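Side-chain contacts in translation initiation factor eif-2b-like protein (Chaetomium thermophilum, PDB 4ZEO), which probably acts in translation initiation as the delta subunit of eIF2B, the heterodecameric GDP-GTP exchange factor for eIF2: residues A180-F185 and F259-R264; H207-Q212 and R231-K236. One frame throughout, in Å; residues are numbered along the deposited sequence.

How the interactions relate
Both contacts join antiparallel helices of the all-helical part of the chain that precedes the parallel sheet, and together they use four different helices. Interaction 1 pairs 174-191 with 246-277; interaction 2 pairs 200-219 with 224-239 and lies, along the chain, within the loop that interaction 1 closes. Their centres are 14 Å apart, and Phe185 bridges them by packing on Leu209, Gln212 and Leu233. Each combines two buried residues with more accessible ones. The chemistry differs at the accessible side: interaction 1 is aliphatic throughout, with exposed Leu183 at its margin, whereas interaction 2, farther from the chain's centre, adds a lysine-asparagine hydrogen bond to its leucines.

Interaction 1: A180-F185 and F259-R264; sequences ATLLAF and FLINER
Leu182 lays its CB and CD1 against Ile261, the two side chains sliding past each other in opposite directions, with CD1 3.8 Å from Ile261 CG1. The same methyl, CD1 of Leu182, also lies 3.8 Å from CD2 of Leu260, whose side chain crosses that of Leu182 at about a right angle. Ile261 in turn is shared: its CG1 is anti to the carbonyl carbon (chi1 -70°) and its chain runs on extended to CD1, which reaches Leu183 CD2 at 3.8 Å while remaining beside Leu182 CB. Leu183 crosses Ile261 nearly perpendicularly and forms the exposed margin of the contact.

The helices run antiparallel, their local axes 10.7 Å apart at an angle of 164°, and Leu182 and Ile261 are the closest pair by CA atoms, at 7.5 Å. This is lateral packing between helices 174-191 and 246-277 in the helical part of the eIF2B alpha/beta/delta family fold. Ala229 of helix 224-239 touches both Leu182 and Leu260, so a third helix adjoins the buried part of the contact. Cohesion between the segments probably rests on van der Waals contact and the partial burial of aliphatic groups (172 Å² in all), without directional polar bonds.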
loop_
_atom_site.group_PDB
_atom_site.type_symbol
_atom_site.label_atom_id
_atom_site.label_comp_id
_atom_site.label_asym_id
_atom_site.label_seq_id
_atom_site.Cartn_x
_atom_site.Cartn_y
_atom_site.Cartn_z
ATOM N N ALA A 180 9.869 -2.146 -4.122
ATOM C CA ALA A 180 10.801 -3.087 -4.719
ATOM C C ALA A 180 10.939 -2.778 -6.213
ATOM O O ALA A 180 12.045 -2.736 -6.751
ATOM C CB ALA A 180 10.321 -4.534 -4.492
ATOM N N THR A 181 9.807 -2.486 -6.850
ATOM C CA THR A 181 9.770 -2.126 -8.255
ATOM C C THR A 181 10.541 -0.845 -8.548
ATOM O O THR A 181 11.323 -0.794 -9.500
ATOM C CB THR A 181 8.320 -1.936 -8.745
ATOM O OG1 THR A 181 7.562 -3.121 -8.488
ATOM C CG2 THR A 181 8.274 -1.620 -10.239
ATOM N N LEU A 182 10.317 0.195 -7.748
ATOM C CA LEU A 182 10.988 1.473 -7.973
ATOM C C LEU A 182 12.500 1.326 -7.802
ATOM O O LEU A 182 13.267 1.914 -8.555
ATOM C CB LEU A 182 10.454 2.549 -7.019
ATOM C CG LEU A 182 8.996 2.916 -7.352
ATOM C CD1 LEU A 182 8.397 3.964 -6.425
ATOM C CD2 LEU A 182 8.900 3.357 -8.772
ATOM N N LEU A 183 12.927 0.537 -6.815
ATOM C CA LEU A 183 14.351 0.299 -6.609
ATOM C C LEU A 183 14.980 -0.520 -7.739
ATOM O O LEU A 183 16.107 -0.254 -8.137
ATOM C CB LEU A 183 14.594 -0.405 -5.278
ATOM C CG LEU A 183 14.346 0.428 -4.025
ATOM C CD1 LEU A 183 14.522 -0.436 -2.791
ATOM C CD2 LEU A 183 15.250 1.653 -3.986
ATOM N N ALA A 184 14.267 -1.514 -8.251
ATOM C CA ALA A 184 14.780 -2.284 -9.377
ATOM C C ALA A 184 14.897 -1.389 -10.610
ATOM O O ALA A 184 15.905 -1.438 -11.346
ATOM C CB ALA A 184 13.893 -3.483 -9.666
ATOM N N PHE A 185 13.866 -0.574 -10.828
ATOM C CA PHE A 185 13.863 0.390 -11.933
ATOM C C PHE A 185 15.026 1.385 -11.781
ATOM O O PHE A 185 15.614 1.860 -12.750
ATOM C CB PHE A 185 12.546 1.172 -11.988
ATOM C CG PHE A 185 11.404 0.400 -12.567
ATOM C CD1 PHE A 185 11.580 -0.898 -13.038
ATOM C CD2 PHE A 185 10.158 0.997 -12.716
ATOM C CE1 PHE A 185 10.512 -1.595 -13.606
ATOM C CE2 PHE A 185 9.093 0.298 -13.290
ATOM C CZ PHE A 185 9.271 -0.988 -13.727
ATOM N N PHE A 259 12.682 10.760 -4.811
ATOM C CA PHE A 259 11.680 11.683 -4.360
ATOM C C PHE A 259 10.319 10.961 -4.234
ATOM O O PHE A 259 9.595 11.131 -3.254
ATOM C CB PHE A 259 11.599 12.851 -5.338
ATOM C CG PHE A 259 10.606 13.886 -4.955
ATOM C CD1 PHE A 259 10.966 14.945 -4.153
ATOM C CD2 PHE A 259 9.280 13.763 -5.356
ATOM C CE1 PHE A 259 10.037 15.896 -3.796
ATOM C CE2 PHE A 259 8.347 14.696 -4.989
ATOM C CZ PHE A 259 8.725 15.770 -4.214
ATOM N N LEU A 260 9.986 10.136 -5.207
ATOM C CA LEU A 260 8.712 9.441 -5.178
ATOM C C LEU A 260 8.632 8.439 -4.014
ATOM O O LEU A 260 7.642 8.406 -3.292
ATOM C CB LEU A 260 8.464 8.727 -6.504
ATOM C CG LEU A 260 7.025 8.248 -6.681
ATOM C CD1 LEU A 260 6.120 9.413 -6.968
ATOM C CD2 LEU A 260 6.906 7.227 -7.778
ATOM N N ILE A 261 9.695 7.665 -3.807
ATOM C CA ILE A 261 9.736 6.701 -2.718
ATOM C C ILE A 261 9.577 7.411 -1.387
ATOM O O ILE A 261 8.800 6.999 -0.521
ATOM C CB ILE A 261 11.053 5.899 -2.726
ATOM C CG1 ILE A 261 11.068 4.947 -3.929
ATOM C CG2 ILE A 261 11.244 5.138 -1.435
ATOM C CD1 ILE A 261 12.326 4.083 -4.018
ATOM N N ASN A 262 10.276 8.517 -1.236
ATOM C CA ASN A 262 10.174 9.234 0.009
ATOM C C ASN A 262 8.795 9.830 0.263
ATOM O O ASN A 262 8.236 9.696 1.340
ATOM C CB ASN A 262 11.202 10.343 0.091
ATOM C CG ASN A 262 11.028 11.130 1.328
ATOM O OD1 ASN A 262 11.037 10.564 2.418
ATOM N ND2 ASN A 262 10.821 12.427 1.194
ATOM N N GLU A 263 8.258 10.513 -0.727
ATOM C CA GLU A 263 6.992 11.195 -0.540
ATOM C C GLU A 263 5.756 10.267 -0.575
ATOM O O GLU A 263 4.831 10.444 0.218
ATOM C CB GLU A 263 6.880 12.307 -1.570
ATOM C CG GLU A 263 5.501 12.664 -2.000
ATOM C CD GLU A 263 5.502 13.662 -3.142
ATOM O OE1 GLU A 263 5.242 13.255 -4.296
ATOM O OE2 GLU A 263 5.783 14.852 -2.879
ATOM N N ARG A 264 5.741 9.268 -1.448
ATOM C CA ARG A 264 4.570 8.418 -1.546
ATOM C C ARG A 264 4.655 7.137 -0.697
ATOM O O ARG A 264 3.671 6.446 -0.536
ATOM C CB ARG A 264 4.302 8.023 -3.004
ATOM C CG ARG A 264 4.447 9.106 -4.052
ATOM C CD ARG A 264 3.565 10.328 -3.839
ATOM N NE ARG A 264 2.171 10.023 -4.090
ATOM C CZ ARG A 264 1.511 10.220 -5.228
ATOM N NH1 ARG A 264 0.237 9.864 -5.270
ATOM N NH2 ARG A 264 2.080 10.772 -6.301
#

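Interaction 2: H207-Q212 and R231-K236; sequences HVLNPQ and RLLKAK
Leu209 and Lys234 carry the apolar half of this contact, with Leu209 CD2 lying 3.9 Å from Lys234 CG and also near CE, against the aliphatic part of the lysine. The two side chains meet at a slant. The same Leu209 methyl faces Leu233 CD2 more loosely, at 4.1 Å. In both leucines CG is anti to the backbone N (chi1 176° in Leu209), which carries the branches toward the opposite helix. Leu253 and Trp256 of helix 246-277 touch Leu233, so the apolar side continues into that neighbouring helix.

The polar half is one hydrogen bond, from Lys234 NZ to Asn210 OD1 at 3.0 Å. The ammonium nitrogen approaches at a C=O...N angle of 129°, tilted modestly from the carbonyl plane. The lysine chain, extended beyond CG, takes its methylenes past Leu209 and brings NZ to the amide oxygen; the side chains of Lys234 and Asn210 cross at about a right angle. An alanine in place of Lys234 would probably leave Asn210 OD1 without this donor and open a gap beside Leu209 CD2.

The contact joins helices 200-219 and 224-239, consecutive in the chain and antiparallel, as an alpha-hairpin. Their local axes stand 12.4 Å apart at 176°, and the nearest CA pair, Leu209 CA and Lys234 CA, is 8.9 Å apart, a separation that the long side chains span. Lysine thus serves both chemistries: its methylenes extend the leucine packing, and its charged end finds a neutral amide acceptor at the partly exposed margin.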
loop_
_atom_site.group_PDB
_atom_site.type_symbol
_atom_site.label_atom_id
_atom_site.label_comp_id
_atom_site.label_asym_id
_atom_site.label_seq_id
_atom_site.Cartn_x
_atom_site.Cartn_y
_atom_site.Cartn_z
ATOM N N HIS A 207 12.036 0.189 -25.580
ATOM C CA HIS A 207 13.040 -0.883 -25.623
ATOM C C HIS A 207 13.541 -1.412 -24.291
ATOM O O HIS A 207 13.988 -2.542 -24.227
ATOM C CB HIS A 207 14.224 -0.442 -26.473
ATOM C CG HIS A 207 13.873 -0.306 -27.916
ATOM N ND1 HIS A 207 13.229 0.803 -28.421
ATOM C CD2 HIS A 207 14.006 -1.166 -28.954
ATOM C CE1 HIS A 207 13.020 0.639 -29.712
ATOM N NE2 HIS A 207 13.488 -0.548 -30.060
ATOM N N VAL A 208 13.549 -0.573 -23.263
ATOM C CA VAL A 208 14.055 -0.983 -21.964
ATOM C C VAL A 208 13.003 -1.060 -20.848
ATOM O O VAL A 208 12.857 -2.089 -20.194
ATOM C CB VAL A 208 15.181 -0.042 -21.518
ATOM C CG1 VAL A 208 15.670 -0.412 -20.117
ATOM C CG2 VAL A 208 16.328 -0.072 -22.538
ATOM N N LEU A 209 12.273 0.022 -20.623
ATOM C CA LEU A 209 11.317 0.044 -19.521
ATOM C C LEU A 209 10.139 -0.899 -19.704
ATOM O O LEU A 209 9.789 -1.645 -18.788
ATOM C CB LEU A 209 10.800 1.470 -19.292
ATOM C CG LEU A 209 9.719 1.555 -18.211
ATOM C CD1 LEU A 209 10.252 1.117 -16.847
ATOM C CD2 LEU A 209 9.115 2.976 -18.131
ATOM N N ASN A 210 9.524 -0.857 -20.878
ATOM C CA ASN A 210 8.329 -1.655 -21.140
ATOM C C ASN A 210 8.560 -3.174 -21.019
ATOM O O ASN A 210 7.690 -3.866 -20.508
ATOM C CB ASN A 210 7.734 -1.310 -22.526
ATOM C CG ASN A 210 6.874 -0.066 -22.499
ATOM O OD1 ASN A 210 6.750 0.603 -21.459
ATOM N ND2 ASN A 210 6.324 0.297 -23.650
ATOM N N PRO A 211 9.720 -3.698 -21.481
ATOM C CA PRO A 211 9.954 -5.131 -21.223
ATOM C C PRO A 211 9.976 -5.500 -19.732
ATOM O O PRO A 211 9.530 -6.606 -19.399
ATOM C CB PRO A 211 11.308 -5.377 -21.873
ATOM C CG PRO A 211 11.309 -4.416 -23.016
ATOM C CD PRO A 211 10.706 -3.167 -22.445
ATOM N N GLN A 212 10.478 -4.621 -18.865
ATOM C CA GLN A 212 10.439 -4.875 -17.418
ATOM C C GLN A 212 8.989 -4.900 -16.912
ATOM O O GLN A 212 8.602 -5.754 -16.130
ATOM C CB GLN A 212 11.244 -3.820 -16.633
ATOM C CG GLN A 212 12.513 -3.351 -17.303
ATOM C CD GLN A 212 13.506 -4.461 -17.608
ATOM O OE1 GLN A 212 13.595 -5.464 -16.895
ATOM N NE2 GLN A 212 14.228 -4.305 -18.715
ATOM N N ARG A 231 2.980 5.392 -14.777
ATOM C CA ARG A 231 2.434 6.507 -15.549
ATOM C C ARG A 231 3.219 7.780 -15.247
ATOM O O ARG A 231 3.568 8.518 -16.172
ATOM C CB ARG A 231 0.943 6.700 -15.263
ATOM C CG ARG A 231 0.339 7.974 -15.851
ATOM C CD ARG A 231 -1.129 8.089 -15.492
ATOM N NE ARG A 231 -1.327 7.763 -14.077
ATOM C CZ ARG A 231 -1.130 8.610 -13.065
ATOM N NH1 ARG A 231 -1.322 8.196 -11.823
ATOM N NH2 ARG A 231 -0.742 9.865 -13.289
ATOM N N LEU A 232 3.526 8.016 -13.967
ATOM C CA LEU A 232 4.322 9.190 -13.575
ATOM C C LEU A 232 5.744 9.163 -14.133
ATOM O O LEU A 232 6.230 10.176 -14.643
ATOM C CB LEU A 232 4.367 9.325 -12.057
ATOM C CG LEU A 232 3.050 9.700 -11.375
ATOM C CD1 LEU A 232 3.126 9.542 -9.857
ATOM C CD2 LEU A 232 2.673 11.123 -11.743
ATOM N N LEU A 233 6.389 8.002 -14.080
ATOM C CA LEU A 233 7.742 7.856 -14.611
ATOM C C LEU A 233 7.790 8.088 -16.110
ATOM O O LEU A 233 8.684 8.776 -16.615
ATOM C CB LEU A 233 8.308 6.457 -14.300
ATOM C CG LEU A 233 9.666 6.087 -14.925
ATOM C CD1 LEU A 233 10.768 7.041 -14.503
ATOM C CD2 LEU A 233 10.058 4.670 -14.551
ATOM N N LYS A 234 6.841 7.499 -16.834
ATOM C CA LYS A 234 6.827 7.673 -18.276
ATOM C C LYS A 234 6.595 9.138 -18.626
ATOM O O LYS A 234 7.188 9.646 -19.577
ATOM C CB LYS A 234 5.779 6.791 -18.921
ATOM C CG LYS A 234 6.252 5.379 -19.179
ATOM C CD LYS A 234 5.093 4.512 -19.595
ATOM C CE LYS A 234 5.524 3.075 -19.822
ATOM N NZ LYS A 234 4.505 2.354 -20.610
ATOM N N ALA A 235 5.745 9.833 -17.870
ATOM C CA ALA A 235 5.581 11.279 -18.099
ATOM C C ALA A 235 6.911 12.017 -17.876
ATOM O O ALA A 235 7.259 12.902 -18.654
ATOM C CB ALA A 235 4.481 11.864 -17.224
ATOM N N LYS A 236 7.663 11.625 -16.843
ATOM C CA LYS A 236 8.970 12.215 -16.564
ATOM C C LYS A 236 9.936 12.018 -17.720
ATOM O O LYS A 236 10.623 12.953 -18.125
ATOM C CB LYS A 236 9.566 11.621 -15.292
ATOM C CG LYS A 236 9.290 12.429 -14.044
ATOM C CD LYS A 236 9.954 13.825 -14.079
ATOM C CE LYS A 236 11.466 13.743 -14.202
ATOM N NZ LYS A 236 12.068 15.112 -14.311
#